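Lmo0547 protein (Listeria monocytogenes, PDB 4R9N) is a probable transcriptional regulator of the SorC family, thought to bind regulatory DNA and, through its putative sugar-binding domain, a carbohydrate. Local coordinates at residues S46-W59 and F70-I84. Residues are numbered along the deposited sequence; the frame is centred on the assembly and turned at random.
Sequences SKRIAKVKTLGISW and FPFIPHKDLTIIPLI
With CG anti to the backbone N (chi1 -174°), His75 turns its imidazole toward the carbonyls of the turn Ile49 to Val52, and Leu78, extended the same way (chi1 -176°), sends CD1 alongside Val52 CG2 and CD2 to Ile49 CG2. His75 NE2 donates to Val52 O at 3.0 Å; the bond is bent at the hydrogen (138°) yet nearly in line with the carbonyl, while Leu78 CB lies over the centre of one imidazole face and probably limits the ring's rotation. Ile49 CD1 meets Phe70 CE1 from the opposite direction at 3.8 Å, and a turn earlier in the helix Ser46 CB rests on Pro71 CG. The example illustrates a beta-alpha-beta unit of a Rossmann-like parallel sheet: strands 54-57 and 79-82, joined through helix 61-69, run side by side. Their ladder alternates, Leu55 N giving to Thr79 O and Leu55 O receiving Ile81 N (2.9 Å), then Ile57 continuing to Ile81 and Leu83. Ile57 CG1 crosses Ile80 CG2 at 3.8 Å on one face; on the other, Leu83 CD1 packs against Gly56 C. Where the strands begin, a water donates to Lys53 O (2.7 Å) and Asp77 O and accepts from Thr79 OG1.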
ATOM      1  N   SER A  46       2.977 -12.298   8.787  1.00 18.59           N
ATOM      2  CA  SER A  46       2.036 -12.869   9.777  1.00 19.00           C
ATOM      3  C   SER A  46       2.684 -12.819  11.151  1.00 21.01           C
ATOM      4  O   SER A  46       2.028 -12.534  12.160  1.00 20.65           O
ATOM      5  CB  SER A  46       1.632 -14.317   9.429  1.00 21.78           C
ATOM      6  OG  SER A  46       2.783 -15.114   9.410  1.00 25.61           O
ATOM      7  N   LYS A  47       3.993 -12.988  11.196  1.00 20.39           N
ATOM      8  CA  LYS A  47       4.723 -12.949  12.478  1.00 23.36           C
ATOM      9  C   LYS A  47       4.771 -11.565  13.176  1.00 24.39           C
ATOM     10  O   LYS A  47       4.676 -11.463  14.375  1.00 25.47           O
ATOM     11  CB  LYS A  47       6.159 -13.438  12.283  1.00 27.46           C
ATOM     12  CG  LYS A  47       6.323 -14.941  12.418  1.00 35.39           C
ATOM     13  CD  LYS A  47       6.225 -15.675  11.131  1.00 38.38           C
ATOM     14  CE  LYS A  47       7.171 -16.902  11.106  1.00 37.37           C
ATOM     15  NZ  LYS A  47       6.559 -18.029  11.859  1.00 37.38           N
ATOM     16  N   ARG A  48       4.881 -10.514  12.392  1.00 21.14           N
ATOM     17  CA  ARG A  48       4.840  -9.170  12.853  1.00 23.43           C
ATOM     18  C   ARG A  48       3.417  -8.795  13.260  1.00 21.63           C
ATOM     19  O   ARG A  48       3.165  -8.131  14.330  1.00 20.26           O
ATOM     20  CB  ARG A  48       5.295  -8.285  11.701  1.00 23.85           C
ATOM     21  CG  ARG A  48       5.765  -6.940  12.044  1.00 31.18           C
ATOM     22  CD  ARG A  48       6.281  -6.251  10.796  1.00 32.59           C
ATOM     23  NE  ARG A  48       7.728  -6.205  10.736  1.00 31.08           N
ATOM     24  CZ  ARG A  48       8.460  -5.287  11.348  1.00 31.94           C
ATOM     25  NH1 ARG A  48       7.872  -4.360  12.119  1.00 31.55           N
ATOM     26  NH2 ARG A  48       9.781  -5.302  11.186  1.00 33.50           N
ATOM     27  N   ILE A  49       2.472  -9.172  12.406  1.00 17.76           N
ATOM     28  CA  ILE A  49       1.057  -8.827  12.660  1.00 18.34           C
ATOM     29  C   ILE A  49       0.572  -9.454  13.965  1.00 19.33           C
ATOM     30  O   ILE A  49      -0.305  -8.850  14.659  1.00 20.62           O
ATOM     31  CB  ILE A  49       0.153  -9.280  11.468  1.00 16.97           C
ATOM     32  CG1 ILE A  49       0.422  -8.366  10.280  1.00 18.03           C
ATOM     33  CG2 ILE A  49      -1.334  -9.313  11.807  1.00 19.30           C
ATOM     34  CD1 ILE A  49       0.047  -8.965   8.892  1.00 17.83           C
ATOM     35  N   ALA A  50       1.089 -10.655  14.282  1.00 18.94           N
ATOM     36  CA  ALA A  50       0.752 -11.322  15.583  1.00 21.12           C
ATOM     37  C   ALA A  50       0.974 -10.431  16.762  1.00 21.24           C
ATOM     38  O   ALA A  50       0.307 -10.587  17.781  1.00 23.52           O
ATOM     39  CB  ALA A  50       1.507 -12.640  15.770  1.00 22.23           C
ATOM     40  N   LYS A  51       1.927  -9.543  16.650  1.00 21.41           N
ATOM     41  CA  LYS A  51       2.296  -8.641  17.734  1.00 24.27           C
ATOM     42  C   LYS A  51       1.521  -7.324  17.851  1.00 24.78           C
ATOM     43  O   LYS A  51       1.733  -6.583  18.839  1.00 25.07           O
ATOM     44  CB  LYS A  51       3.803  -8.335  17.645  1.00 27.32           C
ATOM     45  CG  LYS A  51       4.657  -9.583  17.921  1.00 33.76           C
ATOM     46  CD  LYS A  51       6.102  -9.385  17.498  1.00 43.64           C
ATOM     47  CE  LYS A  51       7.085  -9.480  18.664  1.00 49.89           C
ATOM     48  NZ  LYS A  51       8.435  -8.950  18.307  1.00 56.40           N
ATOM     49  N   VAL A  52       0.702  -6.937  16.866  1.00 20.09           N
ATOM     50  CA  VAL A  52       0.101  -5.570  16.910  1.00 19.39           C
ATOM     51  C   VAL A  52      -1.368  -5.685  17.283  1.00 20.04           C
ATOM     52  O   VAL A  52      -1.920  -6.767  17.220  1.00 18.32           O
ATOM     53  CB  VAL A  52       0.224  -4.798  15.601  1.00 19.39           C
ATOM     54  CG1 VAL A  52       1.669  -4.733  15.127  1.00 20.21           C
ATOM     55  CG2 VAL A  52      -0.584  -5.483  14.470  1.00 17.84           C
ATOM     56  N   LYS A  53      -1.955  -4.574  17.696  1.00 21.21           N
ATOM     57  CA  LYS A  53      -3.369  -4.515  18.111  1.00 23.82           C
ATOM     58  C   LYS A  53      -4.271  -4.074  16.956  1.00 20.99           C
ATOM     59  O   LYS A  53      -5.468  -4.414  16.941  1.00 20.43           O
ATOM     60  CB  LYS A  53      -3.573  -3.428  19.199  1.00 28.17           C
ATOM     61  CG  LYS A  53      -2.709  -3.560  20.427  1.00 34.85           C
ATOM     62  CD  LYS A  53      -2.806  -2.334  21.375  1.00 35.41           C
ATOM     63  CE  LYS A  53      -2.411  -0.978  20.784  1.00 37.10           C
ATOM     64  NZ  LYS A  53      -0.977  -0.773  20.384  1.00 35.04           N
ATOM     65  N   THR A  54      -3.698  -3.275  16.048  1.00 19.71           N
ATOM     66  CA  THR A  54      -4.427  -2.673  14.971  1.00 20.16           C
ATOM     67  C   THR A  54      -3.580  -2.677  13.677  1.00 18.23           C
ATOM     68  O   THR A  54      -2.337  -2.385  13.691  1.00 19.76           O
ATOM     69  CB  THR A  54      -4.846  -1.246  15.290  1.00 19.83           C
ATOM     70  OG1 THR A  54      -3.676  -0.465  15.617  1.00 22.05           O
ATOM     71  CG2 THR A  54      -5.917  -1.123  16.451  1.00 23.57           C
ATOM     72  N   LEU A  55      -4.243  -2.976  12.571  1.00 16.70           N
ATOM     73  CA  LEU A  55      -3.565  -3.167  11.280  1.00 14.97           C
ATOM     74  C   LEU A  55      -4.410  -2.432  10.190  1.00 16.47           C
ATOM     75  O   LEU A  55      -5.605  -2.698  10.067  1.00 15.72           O
ATOM     76  CB  LEU A  55      -3.462  -4.623  10.939  1.00 15.38           C
ATOM     77  CG  LEU A  55      -3.029  -5.011   9.512  1.00 15.41           C
ATOM     78  CD1 LEU A  55      -1.582  -4.612   9.383  1.00 16.79           C
ATOM     79  CD2 LEU A  55      -3.147  -6.503   9.330  1.00 18.61           C
ATOM     80  N   GLY A  56      -3.785  -1.503   9.492  1.00 16.07           N
ATOM     81  CA  GLY A  56      -4.400  -0.788   8.359  1.00 14.86           C
ATOM     82  C   GLY A  56      -3.957  -1.451   7.046  1.00 15.26           C
ATOM     83  O   GLY A  56      -2.788  -1.865   6.897  1.00 13.94           O
ATOM     84  N   ILE A  57      -4.889  -1.596   6.124  1.00 13.98           N
ATOM     85  CA  ILE A  57      -4.663  -2.223   4.843  1.00 15.09           C
ATOM     86  C   ILE A  57      -5.114  -1.262   3.740  1.00 14.91           C
ATOM     87  O   ILE A  57      -6.188  -0.652   3.821  1.00 13.40           O
ATOM     88  CB  ILE A  57      -5.464  -3.534   4.752  1.00 17.78           C
ATOM     89  CG1 ILE A  57      -5.135  -4.468   5.898  1.00 18.75           C
ATOM     90  CG2 ILE A  57      -5.293  -4.272   3.415  1.00 19.34           C
ATOM     91  CD1 ILE A  57      -3.803  -5.121   5.924  1.00 19.34           C
ATOM     92  N   SER A  58      -4.300  -1.166   2.699  1.00 14.94           N
ATOM     93  CA  SER A  58      -4.687  -0.450   1.507  1.00 16.07           C
ATOM     94  C   SER A  58      -5.436  -1.346   0.519  1.00 17.65           C
ATOM     95  O   SER A  58      -6.256  -2.174   0.913  1.00 20.71           O
ATOM     96  CB  SER A  58      -3.461   0.256   0.914  1.00 17.69           C
ATOM     97  OG  SER A  58      -3.815   1.205  -0.066  1.00 18.30           O
ATOM     98  N   TRP A  59      -5.181  -1.180  -0.775  1.00 18.01           N
ATOM     99  CA  TRP A  59      -5.871  -1.913  -1.804  0.50 18.64           C
ATOM    100  C   TRP A  59      -4.923  -2.368  -2.924  1.00 20.01           C
ATOM    101  O   TRP A  59      -3.733  -2.024  -2.946  1.00 18.61           O
ATOM    102  CB  TRP A  59      -6.936  -0.949  -2.357  0.50 19.27           C
ATOM    103  CG  TRP A  59      -6.387  -0.082  -3.384  0.50 20.76           C
ATOM    104  CD1 TRP A  59      -5.569   1.015  -3.206  0.50 21.65           C
ATOM    105  CD2 TRP A  59      -6.562  -0.240  -4.792  0.50 22.47           C
ATOM    106  NE1 TRP A  59      -5.206   1.528  -4.454  0.50 25.08           N
ATOM    107  CE2 TRP A  59      -5.811   0.772  -5.430  0.50 23.31           C
ATOM    108  CE3 TRP A  59      -7.266  -1.167  -5.589  0.50 23.02           C
ATOM    109  CZ2 TRP A  59      -5.769   0.894  -6.813  0.50 26.27           C
ATOM    110  CZ3 TRP A  59      -7.225  -1.030  -6.969  0.50 24.26           C
ATOM    111  CH2 TRP A  59      -6.461  -0.027  -7.562  0.50 26.03           C
ATOM    112  N   PHE A  70      -2.435 -15.392   2.856  1.00 17.97           N
ATOM    113  CA  PHE A  70      -2.350 -15.239   4.290  1.00 17.35           C
ATOM    114  C   PHE A  70      -2.851 -16.477   5.035  1.00 20.23           C
ATOM    115  O   PHE A  70      -3.844 -17.126   4.611  1.00 20.66           O
ATOM    116  CB  PHE A  70      -3.110 -13.975   4.705  1.00 17.37           C
ATOM    117  CG  PHE A  70      -2.685 -13.435   6.009  1.00 16.79           C
ATOM    118  CD1 PHE A  70      -1.555 -12.621   6.078  1.00 18.60           C
ATOM    119  CD2 PHE A  70      -3.342 -13.783   7.189  1.00 19.13           C
ATOM    120  CE1 PHE A  70      -1.107 -12.165   7.289  1.00 18.06           C
ATOM    121  CE2 PHE A  70      -2.894 -13.334   8.410  1.00 18.44           C
ATOM    122  CZ  PHE A  70      -1.794 -12.490   8.457  1.00 18.23           C
ATOM    123  N   PRO A  71      -2.166 -16.848   6.128  1.00 22.51           N
ATOM    124  CA  PRO A  71      -2.513 -18.097   6.812  1.00 24.48           C
ATOM    125  C   PRO A  71      -3.745 -17.963   7.696  1.00 25.95           C
ATOM    126  O   PRO A  71      -4.255 -16.841   7.944  1.00 24.87           O
ATOM    127  CB  PRO A  71      -1.258 -18.395   7.665  1.00 24.37           C
ATOM    128  CG  PRO A  71      -0.810 -17.014   8.042  1.00 24.70           C
ATOM    129  CD  PRO A  71      -0.913 -16.300   6.685  1.00 21.84           C
ATOM    130  N   PHE A  72      -4.256 -19.105   8.172  1.00 23.36           N
ATOM    131  CA  PHE A  72      -5.444 -19.092   9.026  1.00 26.87           C
ATOM    132  C   PHE A  72      -5.112 -19.172  10.500  1.00 31.52           C
ATOM    133  O   PHE A  72      -5.550 -20.052  11.200  1.00 41.04           O
ATOM    134  CB  PHE A  72      -6.382 -20.252   8.666  1.00 28.21           C
ATOM    135  CG  PHE A  72      -6.916 -20.161   7.270  1.00 29.02           C
ATOM    136  CD1 PHE A  72      -6.123 -20.498   6.210  1.00 30.94           C
ATOM    137  CD2 PHE A  72      -8.203 -19.716   7.044  1.00 33.35           C
ATOM    138  CE1 PHE A  72      -6.620 -20.411   4.917  1.00 34.20           C
ATOM    139  CE2 PHE A  72      -8.697 -19.598   5.762  1.00 32.27           C
ATOM    140  CZ  PHE A  72      -7.885 -19.938   4.710  1.00 30.93           C
ATOM    141  N   ILE A  73      -4.366 -18.233  10.994  1.00 30.60           N
ATOM    142  CA  ILE A  73      -3.952 -18.231  12.368  1.00 31.14           C
ATOM    143  C   ILE A  73      -4.805 -17.264  13.144  1.00 29.90           C
ATOM    144  O   ILE A  73      -4.849 -16.065  12.838  1.00 29.99           O
ATOM    145  CB  ILE A  73      -2.491 -17.771  12.512  1.00 32.56           C
ATOM    146  CG1 ILE A  73      -1.550 -18.792  11.875  1.00 36.45           C
ATOM    147  CG2 ILE A  73      -2.112 -17.692  14.005  1.00 33.71           C
ATOM    148  CD1 ILE A  73      -0.072 -18.369  11.880  1.00 35.93           C
ATOM    149  N   PRO A  74      -5.440 -17.745  14.211  1.00 30.17           N
ATOM    150  CA  PRO A  74      -6.314 -16.804  14.899  1.00 30.32           C
ATOM    151  C   PRO A  74      -5.538 -15.675  15.582  1.00 30.11           C
ATOM    152  O   PRO A  74      -4.408 -15.893  16.075  1.00 26.20           O
ATOM    153  CB  PRO A  74      -7.005 -17.683  15.939  1.00 33.79           C
ATOM    154  CG  PRO A  74      -6.916 -19.088  15.413  1.00 32.68           C
ATOM    155  CD  PRO A  74      -5.592 -19.135  14.712  1.00 32.92           C
ATOM    156  N   HIS A  75      -6.128 -14.478  15.583  1.00 26.98           N
ATOM    157  CA  HIS A  75      -5.640 -13.306  16.344  1.00 26.35           C
ATOM    158  C   HIS A  75      -6.873 -12.525  16.714  1.00 29.24           C
ATOM    159  O   HIS A  75      -7.169 -11.442  16.173  1.00 24.15           O
ATOM    160  CB  HIS A  75      -4.669 -12.489  15.478  1.00 26.95           C
ATOM    161  CG  HIS A  75      -3.971 -11.340  16.161  1.00 26.72           C
ATOM    162  ND1 HIS A  75      -4.221 -10.925  17.462  1.00 28.38           N
ATOM    163  CD2 HIS A  75      -3.014 -10.502  15.693  1.00 25.25           C
ATOM    164  CE1 HIS A  75      -3.470  -9.874  17.748  1.00 25.94           C
ATOM    165  NE2 HIS A  75      -2.727  -9.600  16.686  1.00 27.07           N
ATOM    166  N   LYS A  76      -7.655 -13.098  17.608  1.00 28.34           N
ATOM    167  CA  LYS A  76      -9.026 -12.578  17.799  1.00 32.18           C
ATOM    168  C   LYS A  76      -9.116 -11.139  18.322  1.00 29.69           C
ATOM    169  O   LYS A  76     -10.102 -10.436  18.030  1.00 28.97           O
ATOM    170  CB  LYS A  76      -9.841 -13.541  18.665  1.00 36.36           C
ATOM    171  CG  LYS A  76      -9.361 -13.537  20.102  1.00 42.88           C
ATOM    172  CD  LYS A  76     -10.299 -14.272  21.062  1.00 48.79           C
ATOM    173  CE  LYS A  76     -10.192 -13.658  22.457  1.00 52.01           C
ATOM    174  NZ  LYS A  76      -8.772 -13.530  22.904  1.00 50.70           N
ATOM    175  N   ASP A  77      -8.084 -10.654  19.017  1.00 27.93           N
ATOM    176  CA  ASP A  77      -8.082  -9.278  19.492  1.00 28.81           C
ATOM    177  C   ASP A  77      -7.655  -8.194  18.463  1.00 25.28           C
ATOM    178  O   ASP A  77      -7.705  -7.040  18.759  1.00 26.42           O
ATOM    179  CB  ASP A  77      -7.250  -9.118  20.786  1.00 33.86           C
ATOM    180  CG  ASP A  77      -7.819  -9.949  21.979  1.00 42.71           C
ATOM    181  OD1 ASP A  77      -9.030 -10.264  22.020  1.00 45.92           O
ATOM    182  OD2 ASP A  77      -7.035 -10.293  22.891  1.00 54.73           O
ATOM    183  N   LEU A  78      -7.225  -8.574  17.268  1.00 22.93           N
ATOM    184  CA  LEU A  78      -6.798  -7.611  16.280  1.00 22.13           C
ATOM    185  C   LEU A  78      -7.980  -6.817  15.754  1.00 21.24           C
ATOM    186  O   LEU A  78      -9.062  -7.375  15.648  1.00 23.17           O
ATOM    187  CB  LEU A  78      -6.143  -8.355  15.098  1.00 21.30           C
ATOM    188  CG  LEU A  78      -5.532  -7.486  13.971  1.00 20.88           C
ATOM    189  CD1 LEU A  78      -4.366  -6.648  14.433  1.00 20.52           C
ATOM    190  CD2 LEU A  78      -4.994  -8.369  12.850  1.00 21.90           C
ATOM    191  N   THR A  79      -7.803  -5.544  15.425  1.00 20.78           N
ATOM    192  CA  THR A  79      -8.768  -4.825  14.580  1.00 20.38           C
ATOM    193  C   THR A  79      -8.099  -4.397  13.286  1.00 19.63           C
ATOM    194  O   THR A  79      -7.049  -3.773  13.326  1.00 17.82           O
ATOM    195  CB  THR A  79      -9.331  -3.604  15.326  1.00 24.03           C
ATOM    196  OG1 THR A  79      -9.940  -4.094  16.526  1.00 25.12           O
ATOM    197  CG2 THR A  79     -10.384  -2.873  14.535  1.00 25.08           C
ATOM    198  N   ILE A  80      -8.699  -4.783  12.159  1.00 17.50           N
ATOM    199  CA  ILE A  80      -8.218  -4.437  10.794  1.00 17.39           C
ATOM    200  C   ILE A  80      -9.075  -3.306  10.229  1.00 17.67           C
ATOM    201  O   ILE A  80     -10.329  -3.382  10.291  1.00 18.20           O
ATOM    202  CB  ILE A  80      -8.328  -5.670   9.870  1.00 19.28           C
ATOM    203  CG1 ILE A  80      -7.621  -6.839  10.496  1.00 20.52           C
ATOM    204  CG2 ILE A  80      -7.695  -5.392   8.496  1.00 20.86           C
ATOM    205  CD1 ILE A  80      -7.826  -8.106   9.684  1.00 24.90           C
ATOM    206  N   ILE A  81      -8.408  -2.287   9.701  1.00 16.79           N
ATOM    207  CA  ILE A  81      -9.034  -1.052   9.244  1.00 18.20           C
ATOM    208  C   ILE A  81      -8.630  -0.778   7.783  1.00 15.86           C
ATOM    209  O   ILE A  81      -7.436  -0.683   7.466  1.00 14.85           O
ATOM    210  CB  ILE A  81      -8.530   0.167  10.039  1.00 18.90           C
ATOM    211  CG1 ILE A  81      -8.546  -0.088  11.544  1.00 21.44           C
ATOM    212  CG2 ILE A  81      -9.274   1.448   9.643  1.00 21.90           C
ATOM    213  CD1 ILE A  81      -9.914  -0.071  12.130  1.00 23.90           C
ATOM    214  N   PRO A  82      -9.619  -0.555   6.903  1.00 15.50           N
ATOM    215  CA  PRO A  82      -9.289  -0.183   5.510  1.00 15.50           C
ATOM    216  C   PRO A  82      -8.836   1.269   5.491  1.00 15.19           C
ATOM    217  O   PRO A  82      -9.392   2.117   6.261  1.00 14.21           O
ATOM    218  CB  PRO A  82     -10.647  -0.382   4.763  1.00 17.20           C
ATOM    219  CG  PRO A  82     -11.648  -0.301   5.794  1.00 18.60           C
ATOM    220  CD  PRO A  82     -11.053  -0.780   7.090  1.00 17.16           C
ATOM    221  N   LEU A  83      -7.806   1.552   4.708  1.00 14.84           N
ATOM    222  CA  LEU A  83      -7.219   2.873   4.694  1.00 15.79           C
ATOM    223  C   LEU A  83      -7.753   3.705   3.497  1.00 16.59           C
ATOM    224  O   LEU A  83      -7.292   4.828   3.291  1.00 16.12           O
ATOM    225  CB  LEU A  83      -5.727   2.792   4.635  1.00 15.92           C
ATOM    226  CG  LEU A  83      -5.113   2.134   5.851  1.00 14.78           C
ATOM    227  CD1 LEU A  83      -3.615   1.991   5.678  1.00 15.64           C
ATOM    228  CD2 LEU A  83      -5.450   2.823   7.126  1.00 17.04           C
ATOM    229  N   ILE A  84      -8.656   3.120   2.698  1.00 17.24           N
ATOM    230  CA  ILE A  84      -9.154   3.807   1.488  1.00 16.58           C
ATOM    231  C   ILE A  84     -10.549   3.251   1.234  1.00 18.41           C
ATOM    232  O   ILE A  84     -10.800   2.102   1.544  1.00 15.32           O
ATOM    233  CB  ILE A  84      -8.250   3.591   0.267  1.00 18.32           C
ATOM    234  CG1 ILE A  84      -8.822   4.383  -0.914  1.00 22.11           C
ATOM    235  CG2 ILE A  84      -8.027   2.137  -0.101  1.00 19.77           C
ATOM    236  CD1 ILE A  84      -7.796   4.792  -1.838  1.00 25.01           C
TER
HETATM  237  O   HOH W   1      -7.640  -4.090  18.499  1.00 33.12           O